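Local coordinates for ActII protein (Streptomyces coelicolor, PDB 2OPT) that probably binds regulatory DNA as a TetR-family transcriptional repressor and takes up actinorhodin or its biosynthetic precursor (S)-DNPA as ligand, at residues 77-82 with 118-123. Numbering follows the deposited sequence.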
ATOM      1  N   GLU A  77      -5.172 -20.266   9.437  1.00 35.79           N
ATOM      2  CA  GLU A  77      -6.214 -19.534  10.089  0.50 35.75           C
ATOM      3  C   GLU A  77      -5.658 -18.598  11.189  1.00 34.80           C
ATOM      4  O   GLU A  77      -6.239 -17.586  11.465  1.00 35.84           O
ATOM      5  CB  GLU A  77      -7.255 -20.514  10.630  0.50 36.46           C
ATOM      6  CG  GLU A  77      -7.975 -21.288   9.523  0.50 38.28           C
ATOM      7  CD  GLU A  77      -8.913 -20.400   8.663  0.50 40.14           C
ATOM      8  OE1 GLU A  77      -9.819 -19.750   9.236  0.50 43.15           O
ATOM      9  OE2 GLU A  77      -8.757 -20.370   7.420  0.50 39.59           O
ATOM     10  N   GLN A  78      -4.529 -18.951  11.813  1.00 33.41           N
ATOM     11  CA  GLN A  78      -3.932 -18.067  12.823  1.00 31.54           C
ATOM     12  C   GLN A  78      -3.336 -16.800  12.183  1.00 30.34           C
ATOM     13  O   GLN A  78      -3.366 -15.714  12.763  1.00 29.99           O
ATOM     14  CB  GLN A  78      -2.863 -18.807  13.623  1.00 32.43           C
ATOM     15  CG  GLN A  78      -3.409 -19.701  14.666  1.00 31.96           C
ATOM     16  CD  GLN A  78      -2.369 -20.145  15.660  1.00 33.87           C
ATOM     17  OE1 GLN A  78      -1.339 -20.719  15.301  1.00 34.73           O
ATOM     18  NE2 GLN A  78      -2.686 -19.983  16.928  1.00 36.60           N
ATOM     19  N   VAL A  79      -2.743 -16.958  11.001  1.00 29.46           N
ATOM     20  CA  VAL A  79      -2.246 -15.803  10.236  1.00 29.80           C
ATOM     21  C   VAL A  79      -3.446 -14.935   9.849  1.00 28.68           C
ATOM     22  O   VAL A  79      -3.475 -13.742  10.114  1.00 30.46           O
ATOM     23  CB  VAL A  79      -1.424 -16.277   9.017  1.00 30.38           C
ATOM     24  CG1 VAL A  79      -0.818 -15.093   8.274  1.00 32.41           C
ATOM     25  CG2 VAL A  79      -0.272 -17.129   9.504  1.00 28.95           C
ATOM     26  N   LYS A  80      -4.462 -15.505   9.242  1.00 28.76           N
ATOM     27  CA  LYS A  80      -5.706 -14.749   9.065  1.00 28.97           C
ATOM     28  C   LYS A  80      -6.135 -13.991  10.292  1.00 28.21           C
ATOM     29  O   LYS A  80      -6.417 -12.781  10.211  1.00 27.46           O
ATOM     30  CB  LYS A  80      -6.829 -15.686   8.634  1.00 29.84           C
ATOM     31  CG  LYS A  80      -6.577 -16.208   7.221  1.00 33.15           C
ATOM     32  CD  LYS A  80      -7.717 -17.101   6.720  1.00 40.08           C
ATOM     33  CE  LYS A  80      -7.473 -17.404   5.228  1.00 39.61           C
ATOM     34  NZ  LYS A  80      -8.577 -18.276   4.783  1.00 48.64           N
ATOM     35  N   GLU A  81      -6.202 -14.697  11.423  1.00 29.07           N
ATOM     36  CA  GLU A  81      -6.661 -14.145  12.714  0.50 29.04           C
ATOM     37  C   GLU A  81      -5.874 -12.910  13.110  1.00 29.04           C
ATOM     38  O   GLU A  81      -6.431 -11.895  13.545  1.00 26.55           O
ATOM     39  CB  GLU A  81      -6.491 -15.176  13.840  0.50 30.43           C
ATOM     40  CG  GLU A  81      -6.534 -14.546  15.269  0.50 32.16           C
ATOM     41  CD  GLU A  81      -6.133 -15.496  16.421  0.50 31.36           C
ATOM     42  OE1 GLU A  81      -5.911 -16.698  16.198  0.50 27.39           O
ATOM     43  OE2 GLU A  81      -6.073 -15.009  17.575  0.50 36.41           O
ATOM     44  N   MET A  82      -4.552 -13.026  13.014  1.00 28.09           N
ATOM     45  CA  MET A  82      -3.648 -11.932  13.348  1.00 30.19           C
ATOM     46  C   MET A  82      -3.824 -10.748  12.404  1.00 29.15           C
ATOM     47  O   MET A  82      -3.712  -9.593  12.816  1.00 28.94           O
ATOM     48  CB  MET A  82      -2.197 -12.418  13.320  1.00 30.59           C
ATOM     49  CG  MET A  82      -1.175 -11.329  13.045  1.00 34.41           C
ATOM     50  SD  MET A  82       0.420 -12.000  12.541  1.00 39.88           S
ATOM     51  CE  MET A  82       0.254 -11.969  10.759  1.00 36.90           C
ATOM     52  N   MET A 118       6.750 -12.984  13.633  1.00 27.92           N
ATOM     53  CA  MET A 118       7.763 -13.791  13.022  1.00 28.25           C
ATOM     54  C   MET A 118       7.805 -15.182  13.636  1.00 29.78           C
ATOM     55  O   MET A 118       8.043 -16.145  12.927  1.00 30.55           O
ATOM     56  CB  MET A 118       9.124 -13.127  13.201  1.00 28.05           C
ATOM     57  CG  MET A 118       9.225 -11.855  12.380  1.00 29.07           C
ATOM     58  SD  MET A 118       8.958 -12.139  10.606  1.00 32.47           S
ATOM     59  CE  MET A 118       8.359 -10.541  10.124  1.00 33.51           C
ATOM     60  N   ASN A 119       7.603 -15.296  14.952  1.00 29.65           N
ATOM     61  CA  ASN A 119       7.505 -16.606  15.547  1.00 31.00           C
ATOM     62  C   ASN A 119       6.442 -17.417  14.812  1.00 31.52           C
ATOM     63  O   ASN A 119       6.688 -18.583  14.451  1.00 32.76           O
ATOM     64  CB  ASN A 119       7.227 -16.537  17.064  1.00 31.07           C
ATOM     65  CG  ASN A 119       7.628 -17.807  17.786  1.00 34.13           C
ATOM     66  OD1 ASN A 119       8.702 -18.339  17.578  1.00 37.33           O
ATOM     67  ND2 ASN A 119       6.773 -18.277  18.661  1.00 38.75           N
ATOM     68  N   LEU A 120       5.267 -16.828  14.584  1.00 30.91           N
ATOM     69  CA  LEU A 120       4.156 -17.574  13.954  1.00 32.24           C
ATOM     70  C   LEU A 120       4.492 -17.977  12.514  1.00 33.51           C
ATOM     71  O   LEU A 120       4.237 -19.106  12.090  1.00 35.09           O
ATOM     72  CB  LEU A 120       2.890 -16.723  13.913  1.00 31.69           C
ATOM     73  CG  LEU A 120       1.551 -17.346  13.435  1.00 33.96           C
ATOM     74  CD1 LEU A 120       1.214 -18.646  14.157  1.00 31.88           C
ATOM     75  CD2 LEU A 120       0.395 -16.349  13.551  1.00 30.56           C
ATOM     76  N   LEU A 121       5.019 -17.029  11.761  1.00 33.08           N
ATOM     77  CA  LEU A 121       5.373 -17.263  10.346  1.00 34.24           C
ATOM     78  C   LEU A 121       6.395 -18.379  10.176  1.00 35.44           C
ATOM     79  O   LEU A 121       6.173 -19.327   9.428  1.00 36.95           O
ATOM     80  CB  LEU A 121       5.823 -15.970   9.667  1.00 32.66           C
ATOM     81  CG  LEU A 121       4.737 -14.878   9.544  1.00 35.32           C
ATOM     82  CD1 LEU A 121       5.328 -13.500   9.164  1.00 34.61           C
ATOM     83  CD2 LEU A 121       3.547 -15.242   8.636  1.00 36.26           C
ATOM     84  N   ARG A 122       7.493 -18.300  10.904  1.00 36.10           N
ATOM     85  CA  ARG A 122       8.473 -19.386  10.930  1.00 38.86           C
ATOM     86  C   ARG A 122       7.955 -20.738  11.406  1.00 40.03           C
ATOM     87  O   ARG A 122       8.394 -21.782  10.933  1.00 41.84           O
ATOM     88  CB  ARG A 122       9.698 -18.989  11.755  1.00 40.27           C
ATOM     89  CG  ARG A 122      10.374 -17.759  11.214  1.00 44.29           C
ATOM     90  CD  ARG A 122      11.831 -17.988  11.032  1.00 51.16           C
ATOM     91  NE  ARG A 122      12.513 -17.624  12.243  1.00 59.29           N
ATOM     92  CZ  ARG A 122      13.751 -17.967  12.585  1.00 61.92           C
ATOM     93  NH1 ARG A 122      14.515 -18.710  11.776  1.00 63.98           N
ATOM     94  NH2 ARG A 122      14.206 -17.552  13.768  1.00 62.53           N
ATOM     95  N   SER A 123       7.054 -20.738  12.369  1.00 39.83           N
ATOM     96  CA  SER A 123       6.462 -21.974  12.846  1.00 40.57           C
ATOM     97  C   SER A 123       5.756 -22.718  11.716  1.00 41.43           C
ATOM     98  O   SER A 123       5.564 -23.905  11.804  1.00 43.07           O
ATOM     99  CB  SER A 123       5.497 -21.698  13.977  1.00 39.77           C
ATOM    100  OG  SER A 123       4.269 -21.277  13.430  1.00 39.71           O
TER
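Leu120 reaches from helix 108-123 to helix 75-92 and meets Gln78, Val79 and Met82 there. Its CB leaves the backbone toward the opposing helix, and CG, anti to the backbone N (chi1 -173°), carries the fork out to that helix. Leu120 CD1 lies 3.5 Å from Gln78 OE1 and 4.1 Å from Gln78 CB, crossing the Gln78 side chain at a slant. The other prong, Leu120 CD2, rests over the backbone, 3.9 Å from Gln78 O, and borders Val79 CG2 at 4.2 Å, with Met82 SD at the margin. One residue on, Leu121 CD2 comes within 4.3 Å of Val79 CG2. An alanine in place of Leu120 would probably open a gap between the helices and strip Gln78 CB of its apolar cover. The Gln78 amide is pinned by Glu71 N at OE1 and Glu69 O at NE2, while Leu120 O accepts from Ser123 OG (2.6 Å) and Trp75 NE1. The two helices run nearly antiparallel (157°), their axes 10.6 Å apart, in the all-helical ligand-binding domain of the TetR fold; Leu138 of helix 128-150 touches both Val79 and Leu121, and Ile209 of helix 197-219 packs on Val79.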